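Local coordinates for trehalose-6-phosphate phosphatase-related protein (Thermoplasma acidophilum, PDB 1U02) that removes the phosphate from trehalose 6-phosphate to give free trehalose, using magnesium as cofactor, at residues Ile165-Asp179 with Ala186-Val198. Sequence-based numbering, arbitrary orientation.
Sequences IRSVRGERPAIIAGD and AFEANDDALTIKV. With MG (magnesium ion), chain B.
Arg-169 and Asp-192 meet end-on, NH1 and NH2 each taking one carboxylate oxygen in a salt bridge whose shorter arm, Arg-169 NH2 to Asp-192 OD2, measures 2.7 Å. The planes of the two groups are turned 37° apart. Arg-169 NH1 also reaches Asn-190 OD1 at 2.9 Å, on a lone pair in the carbonyl plane, while NE and NH2 together grip Arg-172 O; Ala-193 CB sits over the centre of one guanidinium face. A leucine here, having no N-H groups, would probably leave the Asp-192 carboxylate without its two-pronged mate and the Asn-190 amide freer to turn. Arg-166 NH2 adds a weak bond to Asp-192 OD1 at 3.2 Å and is held more firmly by Gly-170 O; Arg-169 NH1 and Asn-190 OD1 lie over one face of its guanidinium.

Apolar contacts carry on along the strands from this cluster. With CG1 of Ile-176 anti to its carbonyl carbon (chi1 -57°), Ile-176 CD1 lies 3.4 Å from Asn-190 CB and also packs on Ala-193 CB. The edge of Phe-187 faces Gly-178 N. On the other face of the sheet, Ile-175 CG2 touches Ile-196 CD1 at 3.7 Å.

At the strand end Asp-179 OD1 binds magnesium at 2.0 Å, with Asp-7 OD2, Asp-9 O and three waters.

Backbone bonds zip the strands in parallel from Leu-194 N on Ala-174 O to Val-198 N on Gly-178 O. In this beta-alpha-beta crossover of a HAD-type fold, helix 181-188 links strands 174-178 and 194-198, and the salt bridges tie the turn after helix 161-169 to that before strand 194-198. Strands 3-7 and 207-209 flank the pair, and helix 212-229 covers the Ile-175, Ala-177 and Ile-196 face.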
loop_
_atom_site.group_PDB
_atom_site.type_symbol
_atom_site.label_atom_id
_atom_site.label_comp_id
_atom_site.label_asym_id
_atom_site.label_seq_id
_atom_site.Cartn_x
_atom_site.Cartn_y
_atom_site.Cartn_z
ATOM N N ILE A 165 7.434 -8.930 -2.499
ATOM C CA ILE A 165 7.877 -9.436 -1.209
ATOM C C ILE A 165 8.722 -10.689 -1.427
ATOM O O ILE A 165 9.828 -10.809 -0.899
ATOM C CB ILE A 165 6.674 -9.760 -0.297
ATOM C CG1 ILE A 165 5.953 -8.460 0.074
ATOM C CG2 ILE A 165 7.149 -10.487 0.963
ATOM C CD1 ILE A 165 4.664 -8.664 0.849
ATOM N N ARG A 166 8.198 -11.613 -2.222
ATOM C CA ARG A 166 8.899 -12.860 -2.525
ATOM C C ARG A 166 10.315 -12.570 -3.025
ATOM O O ARG A 166 11.288 -13.189 -2.589
ATOM C CB ARG A 166 8.131 -13.625 -3.602
ATOM C CG ARG A 166 8.661 -15.015 -3.908
ATOM C CD ARG A 166 7.949 -16.080 -3.084
ATOM N NE ARG A 166 8.784 -16.621 -2.017
ATOM C CZ ARG A 166 8.446 -17.661 -1.257
ATOM N NH1 ARG A 166 7.285 -18.276 -1.442
ATOM N NH2 ARG A 166 9.274 -18.092 -0.316
ATOM N N SER A 167 10.417 -11.611 -3.940
ATOM C CA SER A 167 11.691 -11.223 -4.530
ATOM C C SER A 167 12.711 -10.765 -3.488
ATOM O O SER A 167 13.907 -11.014 -3.628
ATOM C CB SER A 167 11.459 -10.115 -5.559
ATOM O OG SER A 167 12.683 -9.655 -6.094
ATOM N N VAL A 168 12.238 -10.097 -2.443
ATOM C CA VAL A 168 13.126 -9.616 -1.391
ATOM C C VAL A 168 13.547 -10.698 -0.394
ATOM O O VAL A 168 14.733 -10.863 -0.113
ATOM C CB VAL A 168 12.470 -8.469 -0.597
ATOM C CG1 VAL A 168 13.309 -8.141 0.628
ATOM C CG2 VAL A 168 12.324 -7.243 -1.483
ATOM N N ARG A 169 12.570 -11.426 0.137
ATOM C CA ARG A 169 12.831 -12.460 1.136
ATOM C C ARG A 169 13.332 -13.789 0.590
ATOM O O ARG A 169 14.061 -14.505 1.275
ATOM C CB ARG A 169 11.569 -12.723 1.963
ATOM C CG ARG A 169 10.382 -13.208 1.147
ATOM C CD ARG A 169 9.239 -13.657 2.047
ATOM N NE ARG A 169 9.600 -14.849 2.811
ATOM C CZ ARG A 169 9.084 -16.058 2.605
ATOM N NH1 ARG A 169 8.172 -16.247 1.658
ATOM N NH2 ARG A 169 9.486 -17.084 3.344
ATOM N N GLY A 170 12.945 -14.126 -0.636
ATOM C CA GLY A 170 13.365 -15.400 -1.188
ATOM C C GLY A 170 12.725 -16.479 -0.333
ATOM O O GLY A 170 11.502 -16.560 -0.254
ATOM N N GLU A 171 13.541 -17.300 0.321
ATOM C CA GLU A 171 13.022 -18.360 1.183
ATOM C C GLU A 171 13.230 -18.026 2.657
ATOM O O GLU A 171 12.816 -18.784 3.532
ATOM C CB GLU A 171 13.711 -19.695 0.868
ATOM C CG GLU A 171 13.481 -20.206 -0.545
ATOM C CD GLU A 171 12.014 -20.433 -0.852
ATOM O OE1 GLU A 171 11.359 -21.192 -0.105
ATOM O OE2 GLU A 171 11.516 -19.851 -1.843
ATOM N N ARG A 172 13.872 -16.892 2.925
ATOM C CA ARG A 172 14.149 -16.466 4.296
ATOM C C ARG A 172 12.897 -16.319 5.151
ATOM O O ARG A 172 11.822 -15.983 4.654
ATOM C CB ARG A 172 14.914 -15.138 4.300
ATOM C CG ARG A 172 16.300 -15.206 3.682
ATOM C CD ARG A 172 17.042 -13.891 3.856
ATOM N NE ARG A 172 16.423 -12.804 3.107
ATOM C CZ ARG A 172 16.819 -11.535 3.160
ATOM N NH1 ARG A 172 17.838 -11.186 3.935
ATOM N NH2 ARG A 172 16.202 -10.614 2.432
ATOM N N PRO A 173 13.023 -16.584 6.460
ATOM C CA PRO A 173 11.889 -16.471 7.383
ATOM C C PRO A 173 11.370 -15.038 7.428
ATOM O O PRO A 173 12.152 -14.086 7.445
ATOM C CB PRO A 173 12.490 -16.904 8.716
ATOM C CG PRO A 173 13.517 -17.917 8.298
ATOM C CD PRO A 173 14.174 -17.222 7.122
ATOM N N ALA A 174 10.055 -14.876 7.453
ATOM C CA ALA A 174 9.500 -13.534 7.493
ATOM C C ALA A 174 8.089 -13.472 8.047
ATOM O O ALA A 174 7.389 -14.483 8.153
ATOM C CB ALA A 174 9.524 -12.924 6.092
ATOM N N ILE A 175 7.700 -12.262 8.429
ATOM C CA ILE A 175 6.366 -11.987 8.929
ATOM C C ILE A 175 5.759 -11.081 7.868
ATOM O O ILE A 175 6.431 -10.175 7.363
ATOM C CB ILE A 175 6.404 -11.241 10.286
ATOM C CG1 ILE A 175 6.990 -12.155 11.370
ATOM C CG2 ILE A 175 5.005 -10.798 10.678
ATOM C CD1 ILE A 175 7.150 -11.484 12.729
ATOM N N ILE A 176 4.511 -11.343 7.502
ATOM C CA ILE A 176 3.826 -10.535 6.501
ATOM C C ILE A 176 2.424 -10.229 7.010
ATOM O O ILE A 176 1.646 -11.143 7.292
ATOM C CB ILE A 176 3.746 -11.274 5.140
ATOM C CG1 ILE A 176 5.157 -11.638 4.663
ATOM C CG2 ILE A 176 3.060 -10.389 4.108
ATOM C CD1 ILE A 176 5.190 -12.541 3.435
ATOM N N ALA A 177 2.107 -8.942 7.131
ATOM C CA ALA A 177 0.807 -8.506 7.634
ATOM C C ALA A 177 0.078 -7.586 6.659
ATOM O O ALA A 177 0.682 -6.689 6.068
ATOM C CB ALA A 177 0.991 -7.803 8.969
ATOM N N GLY A 178 -1.223 -7.808 6.506
ATOM C CA GLY A 178 -2.021 -6.998 5.596
ATOM C C GLY A 178 -3.499 -7.125 5.913
ATOM O O GLY A 178 -3.886 -8.009 6.680
ATOM N N ASP A 179 -4.326 -6.276 5.306
ATOM C CA ASP A 179 -5.764 -6.278 5.580
ATOM C C ASP A 179 -6.738 -6.552 4.431
ATOM O O ASP A 179 -7.921 -6.785 4.682
ATOM C CB ASP A 179 -6.157 -4.944 6.207
ATOM C CG ASP A 179 -6.017 -3.793 5.233
ATOM O OD1 ASP A 179 -4.906 -3.596 4.701
ATOM O OD2 ASP A 179 -7.014 -3.090 4.992
ATOM N N ALA A 186 -0.710 -11.797 -1.324
ATOM C CA ALA A 186 0.681 -11.807 -0.895
ATOM C C ALA A 186 0.939 -12.998 0.033
ATOM O O ALA A 186 2.013 -13.595 -0.014
ATOM C CB ALA A 186 1.027 -10.499 -0.194
ATOM N N PHE A 187 -0.039 -13.344 0.870
ATOM C CA PHE A 187 0.115 -14.485 1.774
ATOM C C PHE A 187 0.255 -15.752 0.928
ATOM O O PHE A 187 1.096 -16.608 1.196
ATOM C CB PHE A 187 -1.108 -14.656 2.692
ATOM C CG PHE A 187 -1.463 -13.435 3.500
ATOM C CD1 PHE A 187 -0.477 -12.594 4.011
ATOM C CD2 PHE A 187 -2.798 -13.160 3.798
ATOM C CE1 PHE A 187 -0.817 -11.489 4.810
ATOM C CE2 PHE A 187 -3.153 -12.064 4.594
ATOM C CZ PHE A 187 -2.156 -11.227 5.103
ATOM N N GLU A 188 -0.589 -15.855 -0.095
ATOM C CA GLU A 188 -0.604 -16.993 -1.013
ATOM C C GLU A 188 0.752 -17.182 -1.700
ATOM O O GLU A 188 1.217 -18.313 -1.868
ATOM C CB GLU A 188 -1.709 -16.784 -2.059
ATOM C CG GLU A 188 -2.057 -17.997 -2.919
ATOM C CD GLU A 188 -1.025 -18.290 -3.996
ATOM O OE1 GLU A 188 -0.638 -17.350 -4.728
ATOM O OE2 GLU A 188 -0.612 -19.466 -4.120
ATOM N N ALA A 189 1.387 -16.078 -2.092
ATOM C CA ALA A 189 2.688 -16.137 -2.758
ATOM C C ALA A 189 3.843 -16.303 -1.771
ATOM O O ALA A 189 5.001 -16.427 -2.171
ATOM C CB ALA A 189 2.902 -14.878 -3.599
ATOM N N ASN A 190 3.520 -16.300 -0.483
ATOM C CA ASN A 190 4.520 -16.447 0.573
ATOM C C ASN A 190 3.907 -17.262 1.713
ATOM O O ASN A 190 4.107 -16.949 2.886
ATOM C CB ASN A 190 4.929 -15.065 1.107
ATOM C CG ASN A 190 5.634 -14.215 0.065
ATOM O OD1 ASN A 190 6.831 -14.372 -0.176
ATOM N ND2 ASN A 190 4.889 -13.314 -0.563
ATOM N N ASP A 191 3.175 -18.316 1.365
ATOM C CA ASP A 191 2.502 -19.138 2.368
ATOM C C ASP A 191 3.399 -19.795 3.415
ATOM O O ASP A 191 2.904 -20.282 4.434
ATOM C CB ASP A 191 1.634 -20.202 1.683
ATOM C CG ASP A 191 2.453 -21.248 0.951
ATOM O OD1 ASP A 191 3.225 -21.973 1.612
ATOM O OD2 ASP A 191 2.323 -21.349 -0.285
ATOM N N ASP A 192 4.708 -19.804 3.181
ATOM C CA ASP A 192 5.625 -20.405 4.140
ATOM C C ASP A 192 6.036 -19.394 5.210
ATOM O O ASP A 192 6.800 -19.713 6.119
ATOM C CB ASP A 192 6.870 -20.946 3.428
ATOM C CG ASP A 192 7.685 -19.853 2.757
ATOM O OD1 ASP A 192 7.143 -19.155 1.874
ATOM O OD2 ASP A 192 8.871 -19.700 3.110
ATOM N N ALA A 193 5.524 -18.173 5.103
ATOM C CA ALA A 193 5.854 -17.127 6.063
ATOM C C ALA A 193 4.787 -16.994 7.143
ATOM O O ALA A 193 3.706 -17.575 7.037
ATOM C CB ALA A 193 6.032 -15.793 5.337
ATOM N N LEU A 194 5.099 -16.233 8.187
ATOM C CA LEU A 194 4.152 -16.006 9.272
ATOM C C LEU A 194 3.210 -14.909 8.787
ATOM O O LEU A 194 3.475 -13.715 8.958
ATOM C CB LEU A 194 4.884 -15.560 10.541
ATOM C CG LEU A 194 4.130 -15.699 11.872
ATOM C CD1 LEU A 194 5.066 -15.368 13.027
ATOM C CD2 LEU A 194 2.916 -14.787 11.892
ATOM N N THR A 195 2.115 -15.331 8.166
ATOM C CA THR A 195 1.123 -14.417 7.617
ATOM C C THR A 195 0.116 -13.948 8.663
ATOM O O THR A 195 -0.434 -14.750 9.418
ATOM C CB THR A 195 0.386 -15.091 6.447
ATOM O OG1 THR A 195 -0.047 -16.399 6.850
ATOM C CG2 THR A 195 1.319 -15.226 5.244
ATOM N N ILE A 196 -0.128 -12.640 8.695
ATOM C CA ILE A 196 -1.052 -12.052 9.661
ATOM C C ILE A 196 -2.133 -11.224 8.968
ATOM O O ILE A 196 -1.835 -10.239 8.290
ATOM C CB ILE A 196 -0.298 -11.132 10.651
ATOM C CG1 ILE A 196 0.812 -11.911 11.360
ATOM C CG2 ILE A 196 -1.272 -10.539 11.650
ATOM C CD1 ILE A 196 1.689 -11.041 12.240
ATOM N N LYS A 197 -3.387 -11.617 9.149
ATOM C CA LYS A 197 -4.499 -10.895 8.541
ATOM C C LYS A 197 -5.076 -9.902 9.541
ATOM O O LYS A 197 -5.268 -10.231 10.710
ATOM C CB LYS A 197 -5.592 -11.875 8.107
ATOM C CG LYS A 197 -6.883 -11.235 7.592
ATOM C CD LYS A 197 -6.705 -10.599 6.218
ATOM C CE LYS A 197 -8.048 -10.230 5.594
ATOM N NZ LYS A 197 -8.843 -9.333 6.467
ATOM N N VAL A 198 -5.341 -8.684 9.081
ATOM C CA VAL A 198 -5.921 -7.664 9.942
ATOM C C VAL A 198 -7.336 -7.396 9.448
ATOM O O VAL A 198 -7.541 -7.164 8.258
ATOM C CB VAL A 198 -5.137 -6.335 9.877
ATOM C CG1 VAL A 198 -5.784 -5.307 10.801
ATOM C CG2 VAL A 198 -3.678 -6.562 10.261
HETATM MG MG MG B . -4.148 -2.128 3.535
HETATM O O HOH W 1 -9.925 -6.519 6.741
HETATM O O HOH W 2 -6.018 -1.560 2.948
HETATM O O HOH W 3 -3.787 -3.414 1.894
HETATM O O HOH W 4 -3.275 -0.674 2.315
#